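Local atomic coordinates of amino acid amide racemase (Ochrobactrum anthropi, PDB entry 6GIO), a protein that belongs to the class-III aminotransferase family of fold-type I proteins and carries pyridoxal-5'-phosphate bound to a lysine. Residues 43-48 against 410-415; 117-122 against 262-267; 232-237 against 282-287; 380-385 against 417-422. All coordinates share one frame; numbering follows the deposited sequence.

Contact 1 (43-48 against 410-415)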
# COMPACT_ATOMS: atom_id res chain seq x y z
N SER C 43 -7.23 26.85 13.40
CA SER C 43 -8.17 25.94 12.75
C SER C 43 -8.35 26.29 11.28
O SER C 43 -8.94 27.31 10.97
CB SER C 43 -9.51 26.00 13.47
OG SER C 43 -10.56 25.50 12.66
N ILE C 44 -7.92 25.41 10.37
CA ILE C 44 -7.88 25.71 8.93
C ILE C 44 -9.00 24.99 8.19
O ILE C 44 -9.20 23.82 8.39
CB ILE C 44 -6.55 25.24 8.34
CG1 ILE C 44 -5.37 25.80 9.16
CG2 ILE C 44 -6.42 25.61 6.85
CD1 ILE C 44 -5.33 27.30 9.24
N LEU C 45 -9.71 25.70 7.32
CA LEU C 45 -10.77 25.07 6.52
C LEU C 45 -10.13 24.16 5.45
O LEU C 45 -9.31 24.61 4.67
CB LEU C 45 -11.67 26.14 5.89
CG LEU C 45 -12.78 25.57 4.97
CD1 LEU C 45 -13.69 24.58 5.68
CD2 LEU C 45 -13.63 26.68 4.36
N ASP C 46 -10.52 22.89 5.41
CA ASP C 46 -9.88 21.97 4.50
C ASP C 46 -10.64 21.85 3.20
O ASP C 46 -11.60 21.11 3.10
CB ASP C 46 -9.65 20.58 5.10
CG ASP C 46 -8.78 19.68 4.16
OD1 ASP C 46 -7.90 20.25 3.46
OD2 ASP C 46 -8.98 18.43 4.12
N LEU C 47 -10.13 22.53 2.18
CA LEU C 47 -10.65 22.38 0.82
C LEU C 47 -9.88 21.34 0.00
O LEU C 47 -10.27 21.01 -1.12
CB LEU C 47 -10.59 23.73 0.14
CG LEU C 47 -11.28 24.86 0.91
CD1 LEU C 47 -10.99 26.20 0.25
CD2 LEU C 47 -12.77 24.59 0.99
N SER C 48 -8.81 20.81 0.58
CA SER C 48 -8.05 19.73 -0.04
C SER C 48 -8.58 18.32 0.16
O SER C 48 -8.26 17.45 -0.64
CB SER C 48 -6.59 19.79 0.44
OG SER C 48 -6.41 19.19 1.70
N ASP C 410 -19.08 29.90 1.56
CA ASP C 410 -18.84 31.37 1.55
C ASP C 410 -17.47 31.73 2.10
O ASP C 410 -16.84 32.65 1.62
CB ASP C 410 -19.85 32.19 2.41
CG ASP C 410 -21.27 32.14 1.90
OD1 ASP C 410 -21.46 31.98 0.67
OD2 ASP C 410 -22.21 32.27 2.73
N GLU C 411 -17.04 31.05 3.17
CA GLU C 411 -15.73 31.32 3.76
C GLU C 411 -14.61 30.96 2.78
O GLU C 411 -13.57 31.66 2.69
CB GLU C 411 -15.56 30.51 5.05
CG GLU C 411 -14.23 30.74 5.72
CD GLU C 411 -13.98 29.83 6.90
OE1 GLU C 411 -14.78 28.89 7.14
OE2 GLU C 411 -12.96 30.06 7.60
N ALA C 412 -14.82 29.87 2.06
CA ALA C 412 -13.88 29.43 1.04
C ALA C 412 -13.71 30.42 -0.11
O ALA C 412 -12.60 30.80 -0.50
CB ALA C 412 -14.31 28.06 0.51
N ALA C 413 -14.84 30.78 -0.71
CA ALA C 413 -14.87 31.71 -1.83
C ALA C 413 -14.23 33.04 -1.44
O ALA C 413 -13.49 33.67 -2.21
CB ALA C 413 -16.30 31.92 -2.24
N ASP C 414 -14.50 33.48 -0.22
CA ASP C 414 -13.93 34.74 0.24
C ASP C 414 -12.43 34.67 0.40
O ASP C 414 -11.69 35.62 0.05
CB ASP C 414 -14.62 35.17 1.54
CG ASP C 414 -15.99 35.82 1.30
OD1 ASP C 414 -16.35 36.18 0.15
OD2 ASP C 414 -16.75 35.96 2.27
N ILE C 415 -11.96 33.53 0.91
CA ILE C 415 -10.52 33.35 1.12
C ILE C 415 -9.79 33.26 -0.22
O ILE C 415 -8.74 33.90 -0.43
CB ILE C 415 -10.22 32.11 1.99
CG1 ILE C 415 -10.59 32.41 3.46
CG2 ILE C 415 -8.74 31.70 1.86
CD1 ILE C 415 -10.63 31.19 4.35
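Leu45 and Leu47 both point toward helix 406-424 and meet it around Ala412. Leu45 sits on strand 43-46, and Leu47 on the loop just after it. The two leucines reach the helix by different torsions. In Leu45, CG lies opposite the backbone N (chi1 178°), which carries CD2 out to the helix. In Leu47, CG lies opposite the carbonyl carbon (chi1 -54°), and both methyls face the same small target. Leu47 CD1 is 3.8 Å from Ala412 CB, and Leu47 CD2 is at the same distance from that methyl. The alanine methyl therefore sits against the fork of the leucine. Leu45 CD2 is 4.1 Å from Ala412 CB, so one methyl serves both leucines.

Glu411 borders this apolar patch. Its extended chain and Leu45 run past each other in opposite directions. Glu411 OE1 comes to 3.7 Å from Leu45 CD2, a contact of a methyl with a carboxylate oxygen. That oxygen also forms a salt bridge with Arg35 of the adjacent strand 35-38. Phe329 of helix 318-339 also packs on Ala412.

Beyond Leu47 the chain turns away from the helix. Asp46 OD1 accepts from Ser48 N at 3.1 Å, closing an Asx turn. It also accepts from Ser48 OG at 2.5 Å, on the syn side of the carboxylate. Ser48 OG is also hydrogen-bonded to Tyr82 of the second subunit. The chemistry implies a helix held to the strand and the loop after it by apolar contact, with the glutamate's charge directed to an arginine at its border.

Contact 2 (117-122 against 262-267). With PLP (pyridoxal-5'-phosphate), chain G.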
# COMPACT_ATOMS: atom_id res chain seq x y z
N ASP C 117 -1.70 -1.20 -10.03
CA ASP C 117 -0.65 -2.18 -10.28
C ASP C 117 -1.28 -3.59 -10.41
O ASP C 117 -0.97 -4.35 -11.32
CB ASP C 117 0.39 -2.14 -9.18
CG ASP C 117 1.62 -2.93 -9.52
OD1 ASP C 117 1.89 -3.19 -10.71
OD2 ASP C 117 2.35 -3.30 -8.61
N CYS C 118 -2.16 -3.89 -9.47
CA CYS C 118 -2.97 -5.08 -9.50
C CYS C 118 -3.68 -5.19 -10.83
O CYS C 118 -3.56 -6.21 -11.53
CB CYS C 118 -3.99 -5.09 -8.35
SG CYS C 118 -5.08 -6.56 -8.44
N ALA C 119 -4.40 -4.13 -11.20
CA ALA C 119 -5.20 -4.15 -12.41
C ALA C 119 -4.31 -4.49 -13.58
O ALA C 119 -4.64 -5.41 -14.31
CB ALA C 119 -5.92 -2.81 -12.64
N VAL C 120 -3.19 -3.78 -13.76
CA VAL C 120 -2.35 -4.07 -14.92
C VAL C 120 -1.77 -5.49 -14.93
O VAL C 120 -1.78 -6.18 -15.98
CB VAL C 120 -1.21 -3.02 -15.19
CG1 VAL C 120 -0.19 -2.95 -14.06
CG2 VAL C 120 -0.51 -3.37 -16.49
N ARG C 121 -1.33 -5.95 -13.76
CA ARG C 121 -0.75 -7.31 -13.65
C ARG C 121 -1.80 -8.37 -14.02
O ARG C 121 -1.51 -9.23 -14.80
CB ARG C 121 -0.27 -7.55 -12.23
CG ARG C 121 0.93 -6.72 -11.81
CD ARG C 121 1.62 -7.31 -10.59
NE ARG C 121 1.92 -8.71 -10.72
CZ ARG C 121 1.74 -9.62 -9.78
NH1 ARG C 121 1.69 -9.27 -8.51
NH2 ARG C 121 1.58 -10.87 -10.13
N VAL C 122 -3.02 -8.23 -13.53
CA VAL C 122 -4.00 -9.30 -13.70
C VAL C 122 -4.71 -9.20 -15.03
O VAL C 122 -5.14 -10.22 -15.61
CB VAL C 122 -5.01 -9.34 -12.51
CG1 VAL C 122 -5.97 -8.17 -12.55
CG2 VAL C 122 -5.75 -10.67 -12.48
N MET C 262 -14.15 -3.03 -15.41
CA MET C 262 -13.38 -3.04 -14.19
C MET C 262 -13.39 -1.65 -13.64
O MET C 262 -13.22 -0.69 -14.40
CB MET C 262 -11.94 -3.50 -14.46
CG MET C 262 -10.99 -3.49 -13.24
SD MET C 262 -9.32 -4.14 -13.51
CE MET C 262 -9.72 -5.90 -13.67
N VAL C 263 -13.56 -1.53 -12.32
CA VAL C 263 -13.50 -0.23 -11.67
C VAL C 263 -12.48 -0.27 -10.55
O VAL C 263 -12.42 -1.25 -9.81
CB VAL C 263 -14.87 0.20 -11.10
CG1 VAL C 263 -14.77 1.60 -10.52
CG2 VAL C 263 -15.96 0.15 -12.17
N VAL C 264 -11.67 0.79 -10.46
CA VAL C 264 -10.63 0.91 -9.43
C VAL C 264 -11.03 2.02 -8.48
O VAL C 264 -11.40 3.16 -8.92
CB VAL C 264 -9.25 1.20 -10.07
CG1 VAL C 264 -8.13 1.27 -9.01
CG2 VAL C 264 -8.93 0.14 -11.12
N PHE C 265 -11.04 1.69 -7.17
CA PHE C 265 -11.40 2.64 -6.15
C PHE C 265 -10.25 2.94 -5.20
O PHE C 265 -9.36 2.10 -5.02
CB PHE C 265 -12.56 2.12 -5.31
CG PHE C 265 -13.83 1.85 -6.08
CD1 PHE C 265 -14.75 2.85 -6.28
CD2 PHE C 265 -14.15 0.56 -6.48
CE1 PHE C 265 -15.93 2.59 -6.93
CE2 PHE C 265 -15.36 0.28 -7.11
CZ PHE C 265 -16.24 1.31 -7.35
N GLY C 266 -10.27 4.11 -4.59
CA GLY C 266 -9.27 4.43 -3.58
C GLY C 266 -9.55 5.72 -2.87
O GLY C 266 -10.68 6.17 -2.76
N LYS C 267 -8.47 6.33 -2.38
CA LYS C 267 -8.55 7.60 -1.70
C LYS C 267 -9.75 7.63 -0.70
O LYS C 267 -9.69 7.00 0.36
CB LYS C 267 -8.57 8.74 -2.72
CG LYS C 267 -7.18 9.13 -3.23
CD LYS C 267 -7.22 10.30 -4.23
CE LYS C 267 -5.82 10.81 -4.64
NZ LYS C 267 -5.11 10.01 -5.65
N1 PLP G . -5.46 6.95 -9.77
C2 PLP G . -5.97 8.21 -9.69
C2A PLP G . -6.95 8.74 -10.69
C3 PLP G . -5.56 9.13 -8.60
O3 PLP G . -6.06 10.37 -8.55
C4 PLP G . -4.62 8.67 -7.57
C4A PLP G . -4.21 9.58 -6.46
C5 PLP G . -4.13 7.25 -7.74
C6 PLP G . -4.59 6.49 -8.84
C5A PLP G . -3.11 6.69 -6.77
O4P PLP G . -3.48 6.75 -5.39
P PLP G . -2.39 6.68 -4.22
O1P PLP G . -3.22 6.26 -3.05
O2P PLP G . -1.82 8.08 -4.08
O3P PLP G . -1.40 5.61 -4.65
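The cofactor lysine of this fold-type I enzyme follows strand 262-265, and the contact packs that strand against helix 112-127. The strand belongs to the seven-stranded sheet of the large PLP-binding domain. The helix begins among residues of the cofactor pocket, which include Ser113 and Asn116. Gly112 N and Ser113 OG are hydrogen-bonded to PLP.

Ala119 turns its methyl to the strand. Ala119 CB lies 3.8 Å from Met262 SD, a contact of a methyl with a thioether. Met262 gets its sulfur there by a stretched start: CG is opposite the backbone N (chi1 177°), and the chain bends only at the last torsion, where CE turns aside. Val264, two residues on and on the same side of the strand, adds a looser touch. Its CG2 is 4.5 Å from Ala119 CB. The three touching residues are all buried, and the contact between them is wholly apolar.

Other side chains fill in around them. Met262 also meets Leu123 of the same helix and Val284 and Met285 of helix 282-285. Val264 also touches Ala115 and Asn116, one turn earlier on helix 112-127. The helix reaches the subunit interface as well, where Asp117 OD1 is hydrogen-bonded to Thr144 OG1 of the second subunit.

Past Gly266 the chain leaves the strand and presents Lys267 to the cofactor. The lysine chain stays extended until it bends at chi4 (79°). Thr295 of the second subunit packs on this lysine and is hydrogen-bonded to PLP. Lys267 NZ is joined covalently to PLP C4A at 1.3 Å, a length that fits an internal aldimine.

Contact 3 (232-237 against 282-287)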
# COMPACT_ATOMS: atom_id res chain seq x y z
N GLY C 232 -12.73 -6.71 -27.92
CA GLY C 232 -12.53 -7.45 -26.70
C GLY C 232 -11.60 -6.75 -25.71
O GLY C 232 -11.20 -7.36 -24.73
N ILE C 233 -11.23 -5.49 -25.96
CA ILE C 233 -10.36 -4.76 -25.02
C ILE C 233 -11.22 -4.46 -23.77
O ILE C 233 -12.32 -3.89 -23.85
CB ILE C 233 -9.80 -3.45 -25.62
CG1 ILE C 233 -8.93 -3.75 -26.84
CG2 ILE C 233 -8.98 -2.69 -24.61
CD1 ILE C 233 -8.63 -2.61 -27.79
N LEU C 234 -10.73 -4.83 -22.60
CA LEU C 234 -11.45 -4.53 -21.38
C LEU C 234 -11.31 -3.04 -21.00
O LEU C 234 -10.26 -2.41 -21.20
CB LEU C 234 -10.94 -5.42 -20.25
CG LEU C 234 -11.13 -6.93 -20.46
CD1 LEU C 234 -10.52 -7.74 -19.31
CD2 LEU C 234 -12.60 -7.25 -20.65
N VAL C 235 -12.40 -2.50 -20.43
CA VAL C 235 -12.53 -1.10 -20.18
C VAL C 235 -12.46 -0.87 -18.67
O VAL C 235 -13.24 -1.42 -17.89
CB VAL C 235 -13.87 -0.60 -20.78
CG1 VAL C 235 -14.07 0.88 -20.52
CG2 VAL C 235 -13.90 -0.90 -22.28
N VAL C 236 -11.45 -0.10 -18.27
CA VAL C 236 -11.12 0.05 -16.87
C VAL C 236 -11.36 1.52 -16.57
O VAL C 236 -10.77 2.37 -17.20
CB VAL C 236 -9.61 -0.25 -16.60
CG1 VAL C 236 -9.26 -0.06 -15.12
CG2 VAL C 236 -9.20 -1.65 -17.06
N VAL C 237 -12.19 1.82 -15.58
CA VAL C 237 -12.32 3.18 -15.11
C VAL C 237 -11.64 3.36 -13.73
O VAL C 237 -11.93 2.65 -12.76
CB VAL C 237 -13.81 3.64 -15.03
CG1 VAL C 237 -13.90 5.05 -14.47
CG2 VAL C 237 -14.47 3.60 -16.40
N GLN C 282 -15.31 -12.15 -12.83
CA GLN C 282 -14.71 -13.30 -12.13
C GLN C 282 -13.60 -14.00 -12.92
O GLN C 282 -12.56 -14.38 -12.37
CB GLN C 282 -15.79 -14.32 -11.73
CG GLN C 282 -15.18 -15.50 -10.98
CD GLN C 282 -16.18 -16.55 -10.63
OE1 GLN C 282 -17.19 -16.74 -11.34
NE2 GLN C 282 -15.93 -17.25 -9.52
N TRP C 283 -13.78 -14.12 -14.22
CA TRP C 283 -12.79 -14.82 -15.02
C TRP C 283 -11.44 -14.11 -14.98
O TRP C 283 -10.43 -14.76 -15.04
CB TRP C 283 -13.28 -15.06 -16.47
CG TRP C 283 -13.32 -13.84 -17.38
CD1 TRP C 283 -14.37 -12.98 -17.57
CD2 TRP C 283 -12.29 -13.40 -18.25
NE1 TRP C 283 -14.03 -12.02 -18.47
CE2 TRP C 283 -12.76 -12.26 -18.92
CE3 TRP C 283 -11.01 -13.86 -18.54
CZ2 TRP C 283 -11.99 -11.57 -19.85
CZ3 TRP C 283 -10.24 -13.16 -19.44
CH2 TRP C 283 -10.73 -12.03 -20.09
N VAL C 284 -11.42 -12.80 -14.80
CA VAL C 284 -10.14 -12.09 -14.58
C VAL C 284 -9.68 -12.18 -13.13
O VAL C 284 -8.51 -12.48 -12.85
CB VAL C 284 -10.31 -10.59 -14.93
CG1 VAL C 284 -9.07 -9.77 -14.56
CG2 VAL C 284 -10.68 -10.43 -16.39
N MET C 285 -10.60 -11.91 -12.21
CA MET C 285 -10.26 -11.67 -10.81
C MET C 285 -9.86 -12.96 -10.09
O MET C 285 -9.07 -12.94 -9.12
CB MET C 285 -11.41 -10.95 -10.11
CG MET C 285 -11.73 -9.60 -10.70
SD MET C 285 -10.36 -8.40 -10.63
CE MET C 285 -10.09 -8.26 -8.88
N ASP C 286 -10.38 -14.08 -10.58
CA ASP C 286 -9.99 -15.40 -10.10
C ASP C 286 -8.93 -16.06 -10.98
O ASP C 286 -8.82 -17.28 -10.98
CB ASP C 286 -11.21 -16.32 -10.04
CG ASP C 286 -12.12 -16.01 -8.88
OD1 ASP C 286 -11.81 -15.08 -8.06
OD2 ASP C 286 -13.17 -16.71 -8.80
N HIS C 287 -8.13 -15.28 -11.71
CA HIS C 287 -7.15 -15.81 -12.69
C HIS C 287 -6.24 -16.89 -12.08
O HIS C 287 -6.05 -17.93 -12.67
CB HIS C 287 -6.30 -14.68 -13.28
CG HIS C 287 -5.07 -15.14 -13.99
ND1 HIS C 287 -5.11 -15.74 -15.23
CD2 HIS C 287 -3.76 -15.06 -13.64
CE1 HIS C 287 -3.87 -16.04 -15.61
NE2 HIS C 287 -3.04 -15.65 -14.66
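Strand 234-238 is a parallel inner strand of the large-domain sheet in this fold-type I protein, and at its start it meets the short helix 282-285. One side chain carries the contact from the strand. Leu234 places CG opposite the carbonyl carbon (chi1 -61°) and extends CD1 to the helix. Leu234 CD1 is 4.0 Å from Val284 CG2 and 4.1 Å from Trp283 CZ2. It therefore sits by both residues at once.

The approaches differ. Leu234 and Val284 slide past each other in opposite directions. Leu234 and Trp283 approach from opposite directions, and CD1 meets the indole obliquely. The tryptophan holds CG between its backbone N and carbonyl carbon (chi1 73°), which carries the benzene side of the indole toward the strand. Val284 CG2 lies 3.7 Å above one face of the Trp283 ring, over its centre. Leucine methyl, valine methyl and indole thus form a small apolar cluster. Leu234 and Val284 are buried, while Trp283 is exposed.

Away from the strand, Gln282 NE2 donates to OD2 of Asp286, the first residue past the helix, at 2.9 Å, with an N-H...O angle of 153° and the oxygen near the amide plane. Asp286 OD1 accepts from Glu17 N of the second subunit.

Before the strand, Gly232 ends helix 220-229 as the C-prime residue of a Schellman motif. Leu234 also packs on Leu123 and Thr127 of helix 112-127. Strand 234-238 itself runs between strands 199-204 and 262-265, with backbone bonds to both, and helix 282-285 follows directly on strand 276-281.

Contact 4 (380-385 against 417-422)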
# COMPACT_ATOMS: atom_id res chain seq x y z
N TYR C 380 -3.52 29.58 2.75
CA TYR C 380 -3.11 29.02 4.01
C TYR C 380 -3.06 30.09 5.12
O TYR C 380 -3.59 29.87 6.21
CB TYR C 380 -1.76 28.32 3.81
CG TYR C 380 -0.93 28.26 5.04
CD1 TYR C 380 -1.18 27.28 6.02
CD2 TYR C 380 0.10 29.20 5.26
CE1 TYR C 380 -0.42 27.23 7.16
CE2 TYR C 380 0.86 29.16 6.42
CZ TYR C 380 0.60 28.17 7.36
OH TYR C 380 1.34 28.08 8.50
N GLN C 381 -2.46 31.25 4.86
CA GLN C 381 -2.40 32.29 5.91
C GLN C 381 -3.79 32.84 6.23
O GLN C 381 -4.05 33.21 7.33
CB GLN C 381 -1.53 33.45 5.47
CG GLN C 381 -0.11 33.11 5.22
CD GLN C 381 0.68 34.37 4.90
OE1 GLN C 381 0.37 35.08 3.94
NE2 GLN C 381 1.69 34.66 5.69
N LEU C 382 -4.66 32.87 5.24
CA LEU C 382 -6.02 33.31 5.45
C LEU C 382 -6.95 32.24 6.02
O LEU C 382 -8.12 32.55 6.27
CB LEU C 382 -6.62 33.86 4.13
CG LEU C 382 -5.86 35.06 3.55
CD1 LEU C 382 -6.38 35.36 2.14
CD2 LEU C 382 -5.97 36.27 4.48
N GLY C 383 -6.45 31.01 6.21
CA GLY C 383 -7.23 29.96 6.88
C GLY C 383 -7.90 28.91 5.98
O GLY C 383 -8.89 28.28 6.37
N ALA C 384 -7.34 28.69 4.79
CA ALA C 384 -7.81 27.60 3.92
C ALA C 384 -6.65 26.80 3.32
O ALA C 384 -5.63 27.39 2.90
CB ALA C 384 -8.69 28.12 2.81
N ALA C 385 -6.83 25.48 3.30
CA ALA C 385 -5.84 24.56 2.75
C ALA C 385 -6.28 24.04 1.38
O ALA C 385 -7.32 23.36 1.25
CB ALA C 385 -5.60 23.39 3.70
N ASP C 417 -10.79 34.50 -3.12
CA ASP C 417 -10.91 35.85 -3.65
C ASP C 417 -9.81 36.74 -3.08
O ASP C 417 -9.07 37.39 -3.80
CB ASP C 417 -12.33 36.37 -3.32
CG ASP C 417 -12.57 37.81 -3.73
OD1 ASP C 417 -11.67 38.50 -4.25
OD2 ASP C 417 -13.68 38.27 -3.45
N GLN C 418 -9.67 36.72 -1.77
CA GLN C 418 -8.68 37.56 -1.12
C GLN C 418 -7.26 37.12 -1.43
O GLN C 418 -6.36 37.96 -1.58
CB GLN C 418 -8.92 37.55 0.40
CG GLN C 418 -8.05 38.58 1.14
CD GLN C 418 -8.46 40.01 0.82
OE1 GLN C 418 -7.63 40.87 0.54
NE2 GLN C 418 -9.74 40.25 0.84
N ALA C 419 -7.05 35.80 -1.52
CA ALA C 419 -5.70 35.28 -1.80
C ALA C 419 -5.21 35.66 -3.23
O ALA C 419 -4.08 36.10 -3.42
CB ALA C 419 -5.62 33.77 -1.56
N ILE C 420 -6.08 35.49 -4.22
CA ILE C 420 -5.78 35.87 -5.63
C ILE C 420 -5.47 37.37 -5.73
O ILE C 420 -4.51 37.77 -6.38
CB ILE C 420 -6.95 35.53 -6.56
CG1 ILE C 420 -7.11 34.01 -6.65
CG2 ILE C 420 -6.68 36.07 -7.94
CD1 ILE C 420 -8.32 33.51 -7.39
N GLY C 421 -6.30 38.18 -5.09
CA GLY C 421 -6.15 39.63 -5.10
C GLY C 421 -4.86 40.03 -4.46
O GLY C 421 -4.14 40.86 -4.99
N ASP C 422 -4.54 39.44 -3.31
CA ASP C 422 -3.32 39.83 -2.57
C ASP C 422 -2.09 39.45 -3.38
O ASP C 422 -1.10 40.16 -3.36
CB ASP C 422 -3.24 39.14 -1.21
CG ASP C 422 -4.29 39.66 -0.22
OD1 ASP C 422 -4.93 40.68 -0.48
OD2 ASP C 422 -4.48 39.04 0.84
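Apolar contact dominates here, and it comes from Leu382, near the end of helix 369-382. Its CD1 methyl reaches helix 406-424 and rests between Gln418 and Ala419. Leu382 CD1 is 3.8 Å from Gln418 CG and 4.1 Å from Ala419 CB. The same methyl lies 3.7 Å from Ala419 N, so it touches the helix backbone as well as side chains. The leucine's CG stands opposite the carbonyl carbon (chi1 -61°), which directs the branch across to the other helix. Leu382 and Gln418 cross at about a right angle. The touching part of Gln418 is its CB and CG; the chain then bends at chi2 (68°) and takes the amide away from the leucine.

Backbone bonds close the last turn of the helix around Leu382. Gly383 takes a positive phi of 101°, and two bonds back into that turn make a Schellman motif. Gly383 N to Tyr380 O, at 3.1 Å, is one of them. The chain then passes straight into strand 384-389 of the smaller domain's sheet in this aminotransferase-family fold. Helix 406-424 packs beside that junction, and its Ile415 touches both Leu382 and Ala384.

A charged group borders the apolar patch. Asp422 OD2 approaches Leu382 CD1 to 4.3 Å, but its salt bridge is with Arg378 NE. Elsewhere on helix 406-424, Asp417 OD2 forms a salt bridge with Lys339, and its OD1 a hydrogen bond with His340.

How the contacts relate
The four contacts form two pairs on opposite sides of the chain's centre. Contacts 1 and 4 share helix 406-424, with centres 9 Å apart. Their strands 43-46 and 384-389 are neighbours, joined by probable hydrogen bonds from Leu45 N to Gly383 O (2.9 Å) and Ala385 N to Leu45 O (3.0 Å). Contacts 2 and 3 share the other sheet, where 262-265 lies beside 234-238. Their centres are 10 Å apart, and Val122 packs on Val284. Contact 2 is wholly buried and nearest the cofactor. Contacts 1 and 3 are mostly buried, whereas contact 4 is only partly so. Carboxylates border contacts 1 and 4; contact 2 adds a thioether and contact 3 an indole.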